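Local structure of ribonucleoside-diphosphate reductase (Pseudomonas aeruginosa, 5IM3) at residues 627-636 / 696-707; 598-609 / 651-662. The protein probably reduces ribonucleoside diphosphates to the deoxyribonucleotides needed for DNA synthesis, under allosteric control by bound nucleotides such as dATP. One frame throughout, in Å; residues are numbered along the deposited sequence.

Contact 1. Residues 627-636 / 696-707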
loop_
_atom_site.group_PDB
_atom_site.type_symbol
_atom_site.label_atom_id
_atom_site.label_comp_id
_atom_site.label_asym_id
_atom_site.label_seq_id
_atom_site.Cartn_x
_atom_site.Cartn_y
_atom_site.Cartn_z
ATOM N N VAL A 627 44.831 -24.256 -25.761
ATOM C CA VAL A 627 44.736 -24.695 -24.371
ATOM C C VAL A 627 46.096 -25.165 -23.869
ATOM O O VAL A 627 46.494 -24.857 -22.739
ATOM C CB VAL A 627 43.667 -25.794 -24.225
ATOM C CG1 VAL A 627 43.712 -26.410 -22.827
ATOM C CG2 VAL A 627 42.290 -25.223 -24.494
ATOM N N LYS A 628 46.824 -25.925 -24.689
ATOM C CA LYS A 628 48.141 -26.397 -24.280
ATOM C C LYS A 628 49.051 -25.235 -23.904
ATOM O O LYS A 628 49.751 -25.288 -22.886
ATOM C CB LYS A 628 48.775 -27.227 -25.395
ATOM C CG LYS A 628 48.262 -28.654 -25.487
ATOM C CD LYS A 628 49.034 -29.441 -26.542
ATOM C CE LYS A 628 48.814 -30.938 -26.403
ATOM N NZ LYS A 628 49.742 -31.712 -27.279
ATOM N N THR A 629 49.054 -24.176 -24.718
ATOM C CA THR A 629 49.902 -23.028 -24.421
ATOM C C THR A 629 49.347 -22.209 -23.264
ATOM O O THR A 629 50.120 -21.648 -22.481
ATOM C CB THR A 629 50.057 -22.153 -25.664
ATOM O OG1 THR A 629 50.667 -22.919 -26.709
ATOM C CG2 THR A 629 50.926 -20.934 -25.370
ATOM N N ALA A 630 48.020 -22.125 -23.147
ATOM C CA ALA A 630 47.410 -21.386 -22.047
ATOM C C ALA A 630 47.806 -21.982 -20.703
ATOM O O ALA A 630 48.218 -21.260 -19.787
ATOM C CB ALA A 630 45.891 -21.382 -22.205
ATOM N N VAL A 631 47.685 -23.304 -20.565
ATOM C CA VAL A 631 48.005 -23.949 -19.295
ATOM C C VAL A 631 49.470 -23.728 -18.943
ATOM O O VAL A 631 49.812 -23.476 -17.782
ATOM C CB VAL A 631 47.653 -25.449 -19.353
ATOM C CG1 VAL A 631 48.123 -26.165 -18.088
ATOM C CG2 VAL A 631 46.151 -25.635 -19.542
ATOM N N ARG A 632 50.361 -23.816 -19.934
ATOM C CA ARG A 632 51.774 -23.583 -19.667
ATOM C C ARG A 632 52.003 -22.170 -19.145
ATOM O O ARG A 632 52.712 -21.970 -18.152
ATOM C CB ARG A 632 52.603 -23.825 -20.927
ATOM C CG ARG A 632 54.104 -23.771 -20.680
ATOM C CD ARG A 632 54.900 -23.925 -21.969
ATOM N NE ARG A 632 56.331 -24.048 -21.708
ATOM C CZ ARG A 632 56.958 -25.199 -21.486
ATOM N NH1 ARG A 632 56.286 -26.343 -21.494
ATOM N NH2 ARG A 632 58.266 -25.207 -21.255
ATOM N N MET A 633 51.406 -21.175 -19.804
ATOM C CA MET A 633 51.539 -19.798 -19.339
ATOM C C MET A 633 51.034 -19.651 -17.909
ATOM O O MET A 633 51.649 -18.952 -17.094
ATOM C CB MET A 633 50.781 -18.858 -20.274
ATOM C CG MET A 633 51.340 -18.837 -21.687
ATOM S SD MET A 633 50.294 -17.951 -22.853
ATOM C CE MET A 633 50.362 -16.283 -22.211
ATOM N N LEU A 634 49.919 -20.309 -17.581
ATOM C CA LEU A 634 49.388 -20.215 -16.224
ATOM C C LEU A 634 50.306 -20.907 -15.226
ATOM O O LEU A 634 50.482 -20.428 -14.101
ATOM C CB LEU A 634 47.980 -20.809 -16.165
ATOM C CG LEU A 634 46.874 -19.981 -16.826
ATOM C CD1 LEU A 634 45.533 -20.703 -16.747
ATOM C CD2 LEU A 634 46.762 -18.594 -16.197
ATOM N N ASP A 635 50.908 -22.033 -15.617
ATOM C CA ASP A 635 51.853 -22.691 -14.725
ATOM C C ASP A 635 53.079 -21.816 -14.498
ATOM O O ASP A 635 53.632 -21.785 -13.392
ATOM C CB ASP A 635 52.256 -24.052 -15.288
ATOM C CG ASP A 635 52.854 -24.965 -14.230
ATOM O OD1 ASP A 635 52.229 -25.124 -13.160
ATOM O OD2 ASP A 635 53.948 -25.517 -14.457
ATOM N N ASN A 636 53.511 -21.087 -15.532
ATOM C CA ASN A 636 54.621 -20.154 -15.370
ATOM C C ASN A 636 54.273 -19.048 -14.382
ATOM O O ASN A 636 55.128 -18.607 -13.605
ATOM C CB ASN A 636 55.001 -19.549 -16.721
ATOM C CG ASN A 636 55.750 -20.520 -17.613
ATOM O OD1 ASN A 636 55.739 -21.730 -17.388
ATOM N ND2 ASN A 636 56.411 -19.988 -18.631
ATOM N N ALA A 696 42.782 -29.329 -21.511
ATOM C CA ALA A 696 43.414 -28.734 -20.339
ATOM C C ALA A 696 44.026 -29.810 -19.452
ATOM O O ALA A 696 45.183 -29.702 -19.027
ATOM C CB ALA A 696 42.393 -27.900 -19.563
ATOM N N ILE A 697 43.269 -30.872 -19.174
ATOM C CA ILE A 697 43.804 -31.967 -18.374
ATOM C C ILE A 697 44.982 -32.613 -19.091
ATOM O O ILE A 697 46.013 -32.914 -18.477
ATOM C CB ILE A 697 42.690 -32.983 -18.055
ATOM C CG1 ILE A 697 41.656 -32.342 -17.119
ATOM C CG2 ILE A 697 43.279 -34.252 -17.425
ATOM C CD1 ILE A 697 40.451 -33.211 -16.821
ATOM N N GLN A 698 44.854 -32.829 -20.404
ATOM C CA GLN A 698 45.952 -33.416 -21.165
ATOM C C GLN A 698 47.189 -32.526 -21.128
ATOM O O GLN A 698 48.319 -33.022 -21.041
ATOM C CB GLN A 698 45.515 -33.665 -22.608
ATOM C CG GLN A 698 46.558 -34.368 -23.451
ATOM C CD GLN A 698 46.107 -34.589 -24.878
ATOM O OE1 GLN A 698 45.530 -33.699 -25.502
ATOM N NE2 GLN A 698 46.360 -35.782 -25.401
ATOM N N ALA A 699 46.994 -31.205 -21.195
ATOM C CA ALA A 699 48.124 -30.282 -21.133
ATOM C C ALA A 699 48.831 -30.366 -19.786
ATOM O O ALA A 699 50.064 -30.299 -19.717
ATOM C CB ALA A 699 47.653 -28.852 -21.395
ATOM N N SER A 700 48.068 -30.506 -18.701
ATOM C CA SER A 700 48.685 -30.616 -17.386
ATOM C C SER A 700 49.546 -31.869 -17.283
ATOM O O SER A 700 50.572 -31.860 -16.595
ATOM C CB SER A 700 47.606 -30.608 -16.300
ATOM O OG SER A 700 48.125 -30.149 -15.064
ATOM N N CYS A 701 49.150 -32.950 -17.963
ATOM C CA CYS A 701 49.981 -34.151 -17.994
ATOM C C CYS A 701 51.297 -33.893 -18.719
ATOM O O CYS A 701 52.338 -34.446 -18.346
ATOM C CB CYS A 701 49.227 -35.301 -18.667
ATOM S SG CYS A 701 47.722 -35.841 -17.829
ATOM N N ASP A 702 51.269 -33.068 -19.769
ATOM C CA ASP A 702 52.491 -32.781 -20.513
ATOM C C ASP A 702 53.478 -31.983 -19.668
ATOM O O ASP A 702 54.688 -32.233 -19.717
ATOM C CB ASP A 702 52.159 -32.027 -21.801
ATOM C CG ASP A 702 51.257 -32.819 -22.729
ATOM O OD1 ASP A 702 51.125 -34.046 -22.530
ATOM O OD2 ASP A 702 50.683 -32.215 -23.659
ATOM N N LEU A 703 52.981 -31.019 -18.890
ATOM C CA LEU A 703 53.857 -30.272 -17.992
ATOM C C LEU A 703 54.422 -31.170 -16.898
ATOM O O LEU A 703 55.575 -31.000 -16.483
ATOM C CB LEU A 703 53.103 -29.090 -17.385
ATOM C CG LEU A 703 52.569 -28.063 -18.386
ATOM C CD1 LEU A 703 51.771 -26.990 -17.662
ATOM C CD2 LEU A 703 53.700 -27.434 -19.197
ATOM N N ALA A 704 53.630 -32.135 -16.423
ATOM C CA ALA A 704 54.132 -33.069 -15.420
ATOM C C ALA A 704 55.289 -33.894 -15.966
ATOM O O ALA A 704 56.240 -34.202 -15.239
ATOM C CB ALA A 704 53.005 -33.983 -14.943
ATOM N N ASP A 705 55.221 -34.266 -17.247
ATOM C CA ASP A 705 56.317 -35.014 -17.853
ATOM C C ASP A 705 57.579 -34.169 -17.955
ATOM O O ASP A 705 58.690 -34.703 -17.864
ATOM C CB ASP A 705 55.907 -35.515 -19.240
ATOM C CG ASP A 705 54.730 -36.472 -19.194
ATOM O OD1 ASP A 705 54.587 -37.199 -18.190
ATOM O OD2 ASP A 705 53.951 -36.501 -20.169
ATOM N N GLU A 706 57.430 -32.857 -18.132
ATOM C CA GLU A 706 58.561 -31.961 -18.341
ATOM C C GLU A 706 59.059 -31.332 -17.045
ATOM O O GLU A 706 60.265 -31.123 -16.884
ATOM C CB GLU A 706 58.168 -30.858 -19.330
ATOM C CG GLU A 706 59.270 -29.854 -19.635
ATOM C CD GLU A 706 58.788 -28.706 -20.502
ATOM O OE1 GLU A 706 57.761 -28.872 -21.198
ATOM O OE2 GLU A 706 59.428 -27.634 -20.478
ATOM N N ARG A 707 58.155 -31.021 -16.118
ATOM C CA ARG A 707 58.509 -30.324 -14.892
ATOM C C ARG A 707 58.299 -31.157 -13.638
ATOM O O ARG A 707 58.772 -30.759 -12.567
ATOM C CB ARG A 707 57.697 -29.024 -14.777
ATOM C CG ARG A 707 57.954 -28.052 -15.921
ATOM C CD ARG A 707 56.960 -26.901 -15.957
ATOM N NE ARG A 707 57.382 -25.881 -16.910
ATOM C CZ ARG A 707 56.680 -24.799 -17.231
ATOM N NH1 ARG A 707 55.494 -24.576 -16.680
ATOM N NH2 ARG A 707 57.168 -23.938 -18.115
#
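V631 is a knob in a hole formed by A696, A699, S700 and L703, where helices 627-636 and 696-707 pass with their axes 8.6 Å apart. Its CG1, anti to the backbone N, reaches L703 CD1 at 3.8 Å, while CB and CG2 rest on the methyl of A699. One turn earlier V627 presses CG1 onto the backbone of A696, tightly, at 3.4 Å from CA. The alanines let the backbones come close: A699 CB lies 3.8 Å from K628 CA. L703 splits its methyls, CD1 on D635 CB and CD2 beside the extended chain of R632.

Outward of this apolar strip the contact turns ionic. R632 grips E706 end-on in its own guanidinium plane, NH1 to OE1 at 2.9 Å and NH2 to OE2 at 2.8 Å, with the carboxylate turned 30° from that plane. R707 runs back past D635, giving NH1 to the anti lone pair of OD2 at 2.9 Å and NH2 to N636 OD1 at 2.7 Å. Its NH2 also lies over one face of the R632 guanidinium; E334 forms salt bridges with both arginines. D635 is further held by N763 and R762, and D702 by R756. The arrangement is a helix pair crossing at -55° within the reductase's barrel domain, with one knob-into-hole at V631, small alanines at the close approach and a salt-bridged edge.

Contact 2. Residues 598-609 / 651-662; sequences EIAVCNLGSINL and SNFKHRPVGLGI
S651 turns OG between its own backbone N and carbonyl carbon (chi1 74°), which carries the hydroxyl to I599 O at 2.7 Å, above the carbonyl plane. N603 holds CG anti to its carbonyl carbon (chi1 -38°), and its amide thereby bridges two parts of 651-662. ND2 points at P657 O, 2.7 Å away and in the amide's own plane. OD1 receives N652 ND2 at 3.3 Å, and a weak return bond from N603 ND2 to N652 OD1 makes the pair of amides reciprocal; S371 and Y643 provide further bonds to N603 OD1 and N652 ND2. At the last turn of the helix, H655 gives NE2 to E598 OE2 at 2.9 Å, in the ring plane but from above the carboxylate. One water ties V601 N to S651 OG and N652 OD1, another V601 O and N603 N.

Beyond P657 the chains pair as parallel strands, 604-608 with 659-662, in the order G659 N to N603 O, G605 N to G659 O, G661 N to G605 O (2.7 Å) and I607 N to G661 O. L604 lays CD2 over bare G659, 3.7 Å from its CA, while I607 CD1 meets L660 CD1 at 3.7 Å on the other face. C602 is disulfide-bonded to C373 of antiparallel strand 373-377, consistent with the family's oxidised redox-active cysteine pair; helix 620-640 packs on N603 through I638, and helix 679-707 on L609 and I662.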
loop_
_atom_site.group_PDB
_atom_site.type_symbol
_atom_site.label_atom_id
_atom_site.label_comp_id
_atom_site.label_asym_id
_atom_site.label_seq_id
_atom_site.Cartn_x
_atom_site.Cartn_y
_atom_site.Cartn_z
ATOM N N GLU A 598 48.293 -21.702 4.551
ATOM C CA GLU A 598 47.985 -21.730 3.124
ATOM C C GLU A 598 46.909 -20.698 2.821
ATOM O O GLU A 598 45.748 -20.870 3.203
ATOM C CB GLU A 598 47.541 -23.123 2.681
ATOM C CG GLU A 598 48.666 -24.153 2.722
ATOM C CD GLU A 598 48.256 -25.494 2.148
ATOM O OE1 GLU A 598 48.856 -26.515 2.543
ATOM O OE2 GLU A 598 47.332 -25.525 1.305
ATOM N N ILE A 599 47.305 -19.632 2.140
ATOM C CA ILE A 599 46.385 -18.698 1.509
ATOM C C ILE A 599 46.348 -19.063 0.031
ATOM O O ILE A 599 47.348 -18.918 -0.680
ATOM C CB ILE A 599 46.821 -17.244 1.739
ATOM C CG1 ILE A 599 46.551 -16.861 3.206
ATOM C CG2 ILE A 599 46.110 -16.296 0.784
ATOM C CD1 ILE A 599 47.036 -15.478 3.600
ATOM N N ALA A 600 45.204 -19.560 -0.435
ATOM C CA ALA A 600 45.093 -20.009 -1.817
ATOM C C ALA A 600 45.159 -18.822 -2.773
ATOM O O ALA A 600 44.646 -17.739 -2.480
ATOM C CB ALA A 600 43.791 -20.776 -2.022
ATOM N N VAL A 601 45.803 -19.035 -3.919
ATOM C CA VAL A 601 46.030 -17.996 -4.917
ATOM C C VAL A 601 45.382 -18.442 -6.222
ATOM O O VAL A 601 45.607 -19.571 -6.674
ATOM C CB VAL A 601 47.532 -17.730 -5.128
ATOM C CG1 VAL A 601 47.740 -16.471 -5.958
ATOM C CG2 VAL A 601 48.259 -17.627 -3.795
ATOM N N CYS A 602 44.593 -17.556 -6.830
ATOM C CA CYS A 602 43.939 -17.847 -8.102
ATOM C C CYS A 602 44.780 -17.279 -9.239
ATOM O O CYS A 602 44.959 -16.059 -9.338
ATOM C CB CYS A 602 42.527 -17.267 -8.157
ATOM S SG CYS A 602 41.731 -17.035 -6.544
ATOM N N ASN A 603 45.288 -18.160 -10.091
ATOM C CA ASN A 603 46.076 -17.779 -11.258
ATOM C C ASN A 603 45.224 -18.066 -12.495
ATOM O O ASN A 603 44.934 -19.230 -12.798
ATOM C CB ASN A 603 47.401 -18.540 -11.271
ATOM C CG ASN A 603 47.992 -18.705 -9.867
ATOM O OD1 ASN A 603 48.496 -17.750 -9.273
ATOM N ND2 ASN A 603 47.928 -19.922 -9.336
ATOM N N LEU A 604 44.813 -17.007 -13.203
ATOM C CA LEU A 604 43.662 -17.074 -14.095
ATOM C C LEU A 604 43.977 -16.587 -15.502
ATOM O O LEU A 604 44.821 -15.711 -15.712
ATOM C CB LEU A 604 42.499 -16.236 -13.552
ATOM C CG LEU A 604 42.015 -16.589 -12.152
ATOM C CD1 LEU A 604 40.932 -15.610 -11.708
ATOM C CD2 LEU A 604 41.514 -18.026 -12.111
ATOM N N GLY A 605 43.249 -17.159 -16.459
ATOM C CA GLY A 605 43.248 -16.732 -17.847
ATOM C C GLY A 605 42.051 -17.347 -18.536
ATOM O O GLY A 605 41.419 -18.266 -18.011
ATOM N N SER A 606 41.739 -16.838 -19.729
ATOM C CA SER A 606 40.500 -17.228 -20.393
ATOM C C SER A 606 40.700 -17.466 -21.881
ATOM O O SER A 606 41.326 -16.659 -22.576
ATOM C CB SER A 606 39.416 -16.169 -20.181
ATOM O OG SER A 606 38.912 -16.239 -18.859
ATOM N N ILE A 607 40.138 -18.576 -22.359
ATOM C CA ILE A 607 40.100 -18.867 -23.784
ATOM C C ILE A 607 39.066 -17.973 -24.455
ATOM O O ILE A 607 38.011 -17.666 -23.880
ATOM C CB ILE A 607 39.768 -20.351 -24.017
ATOM C CG1 ILE A 607 40.753 -21.260 -23.269
ATOM C CG2 ILE A 607 39.760 -20.663 -25.508
ATOM C CD1 ILE A 607 42.197 -21.133 -23.722
ATOM N N ASN A 608 39.358 -17.561 -25.683
ATOM C CA ASN A 608 38.437 -16.774 -26.497
ATOM C C ASN A 608 37.740 -17.730 -27.461
ATOM O O ASN A 608 38.287 -18.082 -28.509
ATOM C CB ASN A 608 39.185 -15.671 -27.236
ATOM C CG ASN A 608 38.300 -14.898 -28.190
ATOM O OD1 ASN A 608 37.082 -15.074 -28.214
ATOM N ND2 ASN A 608 38.913 -14.028 -28.982
ATOM N N LEU A 609 36.526 -18.153 -27.097
ATOM C CA LEU A 609 35.801 -19.122 -27.912
ATOM C C LEU A 609 35.535 -18.600 -29.319
ATOM O O LEU A 609 35.542 -19.381 -30.277
ATOM C CB LEU A 609 34.483 -19.496 -27.230
ATOM C CG LEU A 609 34.605 -20.422 -26.019
ATOM C CD1 LEU A 609 33.267 -20.554 -25.297
ATOM C CD2 LEU A 609 35.120 -21.790 -26.452
ATOM N N SER A 651 51.182 -22.211 -0.632
ATOM C CA SER A 651 50.105 -22.979 -1.251
ATOM C C SER A 651 50.280 -23.063 -2.764
ATOM O O SER A 651 49.976 -24.094 -3.374
ATOM C CB SER A 651 48.752 -22.355 -0.925
ATOM O OG SER A 651 48.565 -21.163 -1.661
ATOM N N ASN A 652 50.741 -21.982 -3.390
ATOM C CA ASN A 652 50.927 -22.006 -4.835
ATOM C C ASN A 652 52.024 -22.987 -5.228
ATOM O O ASN A 652 51.852 -23.770 -6.165
ATOM C CB ASN A 652 51.248 -20.604 -5.348
ATOM C CG ASN A 652 50.162 -20.042 -6.248
ATOM O OD1 ASN A 652 49.038 -20.550 -6.289
ATOM N ND2 ASN A 652 50.492 -18.979 -6.965
ATOM N N PHE A 653 53.147 -22.980 -4.500
ATOM C CA PHE A 653 54.246 -23.891 -4.810
ATOM C C PHE A 653 53.892 -25.336 -4.485
ATOM O O PHE A 653 54.336 -26.251 -5.187
ATOM C CB PHE A 653 55.509 -23.489 -4.042
ATOM C CG PHE A 653 56.215 -22.273 -4.593
ATOM C CD1 PHE A 653 55.644 -21.498 -5.590
ATOM C CD2 PHE A 653 57.469 -21.918 -4.114
ATOM C CE1 PHE A 653 56.305 -20.388 -6.090
ATOM C CE2 PHE A 653 58.132 -20.810 -4.610
ATOM C CZ PHE A 653 57.550 -20.044 -5.598
ATOM N N LYS A 654 53.103 -25.562 -3.431
ATOM C CA LYS A 654 52.776 -26.925 -3.021
ATOM C C LYS A 654 51.825 -27.587 -4.011
ATOM O O LYS A 654 52.028 -28.741 -4.405
ATOM C CB LYS A 654 52.155 -26.917 -1.622
ATOM C CG LYS A 654 53.076 -27.360 -0.495
ATOM C CD LYS A 654 52.450 -27.036 0.858
ATOM C CE LYS A 654 53.170 -27.723 2.002
ATOM N NZ LYS A 654 52.838 -29.174 2.087
ATOM N N HIS A 655 50.779 -26.866 -4.424
ATOM C CA HIS A 655 49.660 -27.454 -5.150
ATOM C C HIS A 655 49.534 -26.979 -6.588
ATOM O O HIS A 655 48.898 -27.667 -7.392
ATOM C CB HIS A 655 48.345 -27.149 -4.417
ATOM C CG HIS A 655 48.415 -27.367 -2.939
ATOM N ND1 HIS A 655 48.759 -28.580 -2.383
ATOM C CD2 HIS A 655 48.191 -26.527 -1.901
ATOM C CE1 HIS A 655 48.743 -28.479 -1.065
ATOM N NE2 HIS A 655 48.400 -27.242 -0.748
ATOM N N ARG A 656 50.100 -25.825 -6.921
ATOM C CA ARG A 656 50.105 -25.301 -8.282
ATOM C C ARG A 656 48.725 -25.338 -8.942
ATOM O O ARG A 656 48.565 -25.904 -10.029
ATOM C CB ARG A 656 51.119 -26.047 -9.140
ATOM C CG ARG A 656 52.517 -26.168 -8.532
ATOM C CD ARG A 656 53.538 -26.604 -9.582
ATOM N NE ARG A 656 53.716 -25.570 -10.600
ATOM C CZ ARG A 656 54.609 -24.587 -10.523
ATOM N NH1 ARG A 656 55.428 -24.502 -9.483
ATOM N NH2 ARG A 656 54.688 -23.685 -11.491
ATOM N N PRO A 657 47.712 -24.734 -8.325
ATOM C CA PRO A 657 46.425 -24.601 -9.010
ATOM C C PRO A 657 46.448 -23.461 -10.012
ATOM O O PRO A 657 47.112 -22.441 -9.821
ATOM C CB PRO A 657 45.448 -24.306 -7.867
ATOM C CG PRO A 657 46.276 -23.576 -6.872
ATOM C CD PRO A 657 47.661 -24.173 -6.961
ATOM N N VAL A 658 45.710 -23.657 -11.103
ATOM C CA VAL A 658 45.463 -22.610 -12.081
ATOM C C VAL A 658 43.970 -22.598 -12.373
ATOM O O VAL A 658 43.231 -23.504 -11.985
ATOM C CB VAL A 658 46.283 -22.802 -13.381
ATOM C CG1 VAL A 658 47.782 -22.816 -13.070
ATOM C CG2 VAL A 658 45.874 -24.079 -14.104
ATOM N N GLY A 659 43.531 -21.548 -13.062
ATOM C CA GLY A 659 42.134 -21.417 -13.429
ATOM C C GLY A 659 41.947 -20.933 -14.852
ATOM O O GLY A 659 41.906 -19.725 -15.102
ATOM N N LEU A 660 41.837 -21.868 -15.792
ATOM C CA LEU A 660 41.612 -21.544 -17.196
ATOM C C LEU A 660 40.112 -21.472 -17.457
ATOM O O LEU A 660 39.400 -22.467 -17.278
ATOM C CB LEU A 660 42.265 -22.585 -18.106
ATOM C CG LEU A 660 42.109 -22.379 -19.616
ATOM C CD1 LEU A 660 42.868 -21.150 -20.080
ATOM C CD2 LEU A 660 42.571 -23.609 -20.377
ATOM N N GLY A 661 39.634 -20.300 -17.881
ATOM C CA GLY A 661 38.240 -20.079 -18.163
ATOM C C GLY A 661 37.964 -19.878 -19.639
ATOM O O GLY A 661 38.784 -20.202 -20.509
ATOM N N ILE A 662 36.780 -19.328 -19.928
ATOM C CA ILE A 662 36.346 -19.064 -21.294
ATOM C C ILE A 662 35.660 -17.707 -21.357
ATOM O O ILE A 662 35.172 -17.177 -20.353
ATOM C CB ILE A 662 35.390 -20.158 -21.822
ATOM C CG1 ILE A 662 34.186 -20.315 -20.885
ATOM C CG2 ILE A 662 36.134 -21.479 -21.978
ATOM C CD1 ILE A 662 33.074 -21.181 -21.450
HETATM O O HOH W 1 47.335 -21.471 -4.222
HETATM O O HOH W 2 45.013 -20.589 -9.255
HETATM O O HOH W 3 36.487 -16.950 -17.518
#

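Strand 600-608 comes first, followed by helix 620-640, helix 646-655, strand 659-663 and, after a short helix, helix 679-707. Contact 2 closes a loop of 41 residues between its segments, returning the chain to a parallel strand in a beta-alpha-beta crossover. Contact 1 starts within that loop, at 627-636, and closes only at 696-707, so the two loops cross. The centres of contacts 1 and 2 lie about 12 Å apart. They touch directly: A630 and L634 pack on L660 and V658, and D635 OD1 bridges R656 NE at 3.0 Å. Together they tie the paired strands 600-608 and 659-663, and the end of helix 646-655, to helices 620-640 and 679-707.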